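Local atomic coordinates of dTDP-4-dehydrorhamnose reductase (Yersinia enterocolitica, PDB entry 5U9C), a protein that probably catalyses the NADPH-dependent reduction of dTDP-4-dehydro-L-rhamnose to dTDP-L-rhamnose in dTDP-L-rhamnose biosynthesis. Residues I193-F202 against A273-L283. Residues are numbered along the deposited sequence; the frame is centred on the assembly and turned at random. Where two conformers were deposited one is given.
Sequences ITSAMQLCNF and APKPSLWKSDL
Gln198 reaches from the first turn of helix 196-209 to Asp282, its chain extended beyond CG and carrying the amide to the carboxylate. NE2 gives Asp282 OD1 a weak, bent hydrogen bond of 2.9 Å (133° at the hydrogen), and the amide stands nearly upright on the carboxylate, their planes 78° apart. Glutamine suits this place, being long enough to reach and having an N-H to give. Its OE1, 3.4 Å from Pro276 CA, also lies 3.2 Å from Asp282 OD2; two acceptors, they form no hydrogen bond, a probably unfavourable approach. OD2 accepts from Ser277 N on its syn lone pair and is also hydrogen-bonded to Ser219 OG. Ser195, N-cap of helix 196-209, takes Gln198 N on its hydroxyl, while a water links OG to Asp282 O. In this reductase of the extended SDR type, built on a Rossmann fold, residues 273-278 pass alongside helix 196-209 before helix 279-288 begins. At one end the chi1 of Ile193 (57°) brings CG1 and CD1 to Trp279 CB, CD1 at 3.9 Å; branched and apolar, Ile193 suits the cover of helix 225-235. At the other, Phe202 turns a ring edge to Ala273 CB (3.8 Å from CE1) and to Pro274 O, a buried carbonyl lacking a polar partner.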
loop_
_atom_site.group_PDB
_atom_site.type_symbol
_atom_site.label_atom_id
_atom_site.label_comp_id
_atom_site.label_asym_id
_atom_site.label_seq_id
_atom_site.Cartn_x
_atom_site.Cartn_y
_atom_site.Cartn_z
ATOM N N ILE D 193 -11.121 4.480 -24.621
ATOM C CA ILE D 193 -10.649 4.790 -25.969
ATOM C C ILE D 193 -10.866 6.269 -26.312
ATOM O O ILE D 193 -11.808 6.912 -25.839
ATOM C CB ILE D 193 -11.307 3.909 -27.062
ATOM C CG1 ILE D 193 -12.822 4.027 -27.043
ATOM C CG2 ILE D 193 -10.883 2.450 -26.910
ATOM C CD1 ILE D 193 -13.493 3.235 -28.146
ATOM N N THR D 194 -9.972 6.793 -27.132
ATOM C CA THR D 194 -10.056 8.147 -27.647
ATOM C C THR D 194 -9.993 8.084 -29.165
ATOM O O THR D 194 -8.983 7.643 -29.745
ATOM C CB THR D 194 -8.890 9.027 -27.160
ATOM O OG1 THR D 194 -8.939 9.158 -25.737
ATOM C CG2 THR D 194 -8.979 10.440 -27.784
ATOM N N SER D 195 -11.064 8.531 -29.810
ATOM C CA SER D 195 -11.106 8.624 -31.272
ATOM C C SER D 195 -10.227 9.784 -31.716
ATOM O O SER D 195 -10.488 10.935 -31.344
ATOM C CB SER D 195 -12.543 8.868 -31.759
ATOM O OG SER D 195 -12.549 9.348 -33.100
ATOM N N ALA D 196 -9.186 9.496 -32.496
ATOM C CA ALA D 196 -8.300 10.551 -32.996
ATOM C C ALA D 196 -9.079 11.590 -33.827
ATOM O O ALA D 196 -8.799 12.781 -33.719
ATOM C CB ALA D 196 -7.133 9.978 -33.800
HETATM N N MSE D 197 -10.056 11.151 -34.627
HETATM C CA MSE D 197 -10.834 12.102 -35.458
HETATM C C MSE D 197 -11.679 13.027 -34.603
HETATM O O MSE D 197 -11.797 14.215 -34.916
HETATM C CB MSE D 197 -11.648 11.388 -36.547
HETATM C CG MSE D 197 -12.430 12.356 -37.461
HETATM SE SE MSE D 197 -11.299 13.678 -38.433
HETATM C CE MSE D 197 -12.725 14.939 -38.964
ATOM N N GLN D 198 -12.263 12.520 -33.520
ATOM C CA GLN D 198 -13.056 13.383 -32.618
ATOM C C GLN D 198 -12.126 14.341 -31.876
ATOM O O GLN D 198 -12.439 15.529 -31.726
ATOM C CB GLN D 198 -13.873 12.581 -31.598
ATOM C CG GLN D 198 -15.013 11.749 -32.169
ATOM C CD GLN D 198 -15.812 10.982 -31.099
ATOM O OE1 GLN D 198 -15.261 10.514 -30.079
ATOM N NE2 GLN D 198 -17.133 10.849 -31.339
ATOM N N LEU D 199 -10.971 13.826 -31.449
ATOM C CA LEU D 199 -9.982 14.652 -30.740
ATOM C C LEU D 199 -9.501 15.780 -31.674
ATOM O O LEU D 199 -9.331 16.930 -31.248
ATOM C CB LEU D 199 -8.818 13.804 -30.225
ATOM C CG LEU D 199 -7.661 14.543 -29.554
ATOM C CD1 LEU D 199 -8.178 15.453 -28.444
ATOM C CD2 LEU D 199 -6.640 13.554 -29.019
ATOM N N CYS D 200 -9.313 15.446 -32.947
ATOM C CA CYS D 200 -8.913 16.443 -33.952
ATOM C C CYS D 200 -9.949 17.583 -34.011
ATOM O O CYS D 200 -9.615 18.745 -33.914
ATOM C CB CYS D 200 -8.786 15.783 -35.332
ATOM S SG CYS D 200 -8.456 16.935 -36.682
ATOM N N ASN D 201 -11.217 17.222 -34.158
ATOM C CA ASN D 201 -12.283 18.213 -34.216
ATOM C C ASN D 201 -12.294 19.094 -32.958
ATOM O O ASN D 201 -12.514 20.309 -33.058
ATOM C CB ASN D 201 -13.639 17.534 -34.417
ATOM C CG ASN D 201 -13.754 16.835 -35.780
ATOM O OD1 ASN D 201 -13.112 17.236 -36.757
ATOM N ND2 ASN D 201 -14.587 15.802 -35.850
ATOM N N PHE D 202 -12.068 18.477 -31.796
ATOM C CA PHE D 202 -12.036 19.210 -30.542
ATOM C C PHE D 202 -10.857 20.179 -30.518
ATOM O O PHE D 202 -10.995 21.315 -30.051
ATOM C CB PHE D 202 -11.975 18.303 -29.302
ATOM C CG PHE D 202 -11.825 19.080 -28.023
ATOM C CD1 PHE D 202 -12.933 19.647 -27.417
ATOM C CD2 PHE D 202 -10.576 19.332 -27.487
ATOM C CE1 PHE D 202 -12.804 20.398 -26.259
ATOM C CE2 PHE D 202 -10.436 20.105 -26.347
ATOM C CZ PHE D 202 -11.547 20.628 -25.732
ATOM N N ALA D 273 -18.375 22.791 -27.748
ATOM C CA ALA D 273 -17.236 22.004 -28.207
ATOM C C ALA D 273 -17.687 20.646 -28.719
ATOM O O ALA D 273 -18.632 20.086 -28.184
ATOM C CB ALA D 273 -16.242 21.801 -27.082
ATOM N N PRO D 274 -17.017 20.119 -29.754
ATOM C CA PRO D 274 -17.321 18.761 -30.215
ATOM C C PRO D 274 -16.869 17.767 -29.131
ATOM O O PRO D 274 -15.717 17.829 -28.691
ATOM C CB PRO D 274 -16.466 18.599 -31.476
ATOM C CG PRO D 274 -15.815 19.907 -31.722
ATOM C CD PRO D 274 -15.878 20.703 -30.473
ATOM N N LYS D 275 -17.757 16.859 -28.733
ATOM C CA LYS D 275 -17.494 15.932 -27.636
ATOM C C LYS D 275 -17.468 14.465 -28.032
ATOM O O LYS D 275 -18.023 14.095 -29.057
ATOM C CB LYS D 275 -18.556 16.154 -26.547
ATOM C CG LYS D 275 -18.607 17.614 -26.063
ATOM C CD LYS D 275 -19.640 17.885 -24.996
ATOM C CE LYS D 275 -19.666 19.361 -24.636
ATOM N NZ LYS D 275 -20.123 20.240 -25.769
ATOM N N PRO D 276 -16.813 13.616 -27.215
ATOM C CA PRO D 276 -16.853 12.200 -27.538
ATOM C C PRO D 276 -18.211 11.653 -27.143
ATOM O O PRO D 276 -18.994 12.343 -26.488
ATOM C CB PRO D 276 -15.762 11.590 -26.657
ATOM C CG PRO D 276 -15.261 12.676 -25.785
ATOM C CD PRO D 276 -16.166 13.847 -25.920
ATOM N N SER D 277 -18.472 10.412 -27.498
ATOM C CA SER D 277 -19.752 9.788 -27.180
ATOM C C SER D 277 -19.497 8.470 -26.402
ATOM O O SER D 277 -18.539 8.383 -25.619
ATOM C CB SER D 277 -20.522 9.598 -28.502
ATOM O OG SER D 277 -21.766 8.978 -28.308
ATOM N N LEU D 278 -20.351 7.472 -26.586
ATOM C CA LEU D 278 -20.200 6.176 -25.930
ATOM C C LEU D 278 -19.120 5.383 -26.683
ATOM O O LEU D 278 -19.002 5.500 -27.908
ATOM C CB LEU D 278 -21.523 5.430 -25.924
ATOM C CG LEU D 278 -22.702 6.151 -25.250
ATOM C CD1 LEU D 278 -24.019 5.415 -25.488
ATOM C CD2 LEU D 278 -22.470 6.356 -23.754
ATOM N N TRP D 279 -18.320 4.600 -25.961
ATOM C CA TRP D 279 -17.209 3.851 -26.610
ATOM C C TRP D 279 -17.661 2.973 -27.788
ATOM O O TRP D 279 -17.031 3.007 -28.826
ATOM C CB TRP D 279 -16.395 3.036 -25.591
ATOM C CG TRP D 279 -17.030 1.780 -25.110
ATOM C CD1 TRP D 279 -17.914 1.638 -24.077
ATOM C CD2 TRP D 279 -16.845 0.476 -25.658
ATOM N NE1 TRP D 279 -18.266 0.323 -23.936
ATOM C CE2 TRP D 279 -17.616 -0.416 -24.883
ATOM C CE3 TRP D 279 -16.090 -0.032 -26.728
ATOM C CZ2 TRP D 279 -17.667 -1.791 -25.147
ATOM C CZ3 TRP D 279 -16.115 -1.405 -26.969
ATOM C CH2 TRP D 279 -16.911 -2.264 -26.185
ATOM N N LYS D 280 -18.761 2.236 -27.640
ATOM C CA LYS D 280 -19.252 1.378 -28.728
ATOM C C LYS D 280 -19.629 2.148 -29.983
ATOM O O LYS D 280 -19.315 1.704 -31.083
ATOM C CB LYS D 280 -20.426 0.486 -28.305
ATOM C CG LYS D 280 -20.004 -0.782 -27.604
ATOM C CD LYS D 280 -21.170 -1.748 -27.484
ATOM C CE LYS D 280 -20.720 -3.087 -26.932
ATOM N NZ LYS D 280 -21.842 -4.056 -26.916
ATOM N N SER D 281 -20.277 3.296 -29.818
ATOM C CA SER D 281 -20.666 4.126 -30.966
ATOM C C SER D 281 -19.438 4.720 -31.635
ATOM O O SER D 281 -19.369 4.737 -32.846
ATOM C CB SER D 281 -21.564 5.294 -30.547
ATOM O OG SER D 281 -22.623 4.851 -29.741
ATOM N N ASP D 282 -18.505 5.264 -30.845
ATOM C CA ASP D 282 -17.293 5.875 -31.409
ATOM C C ASP D 282 -16.422 4.827 -32.127
ATOM O O ASP D 282 -15.873 5.097 -33.205
ATOM C CB ASP D 282 -16.497 6.636 -30.330
ATOM C CG ASP D 282 -17.267 7.835 -29.761
ATOM O OD1 ASP D 282 -18.188 8.335 -30.445
ATOM O OD2 ASP D 282 -16.957 8.283 -28.631
ATOM N N LEU D 283 -16.315 3.635 -31.542
ATOM C CA LEU D 283 -15.571 2.552 -32.173
ATOM C C LEU D 283 -16.260 2.142 -33.478
ATOM O O LEU D 283 -15.585 1.946 -34.483
ATOM C CB LEU D 283 -15.472 1.341 -31.252
ATOM C CG LEU D 283 -14.743 0.099 -31.768
ATOM C CD1 LEU D 283 -13.280 0.404 -32.006
ATOM C CD2 LEU D 283 -14.867 -1.001 -30.727
HETATM O O HOH W 1 -15.047 7.593 -33.794
#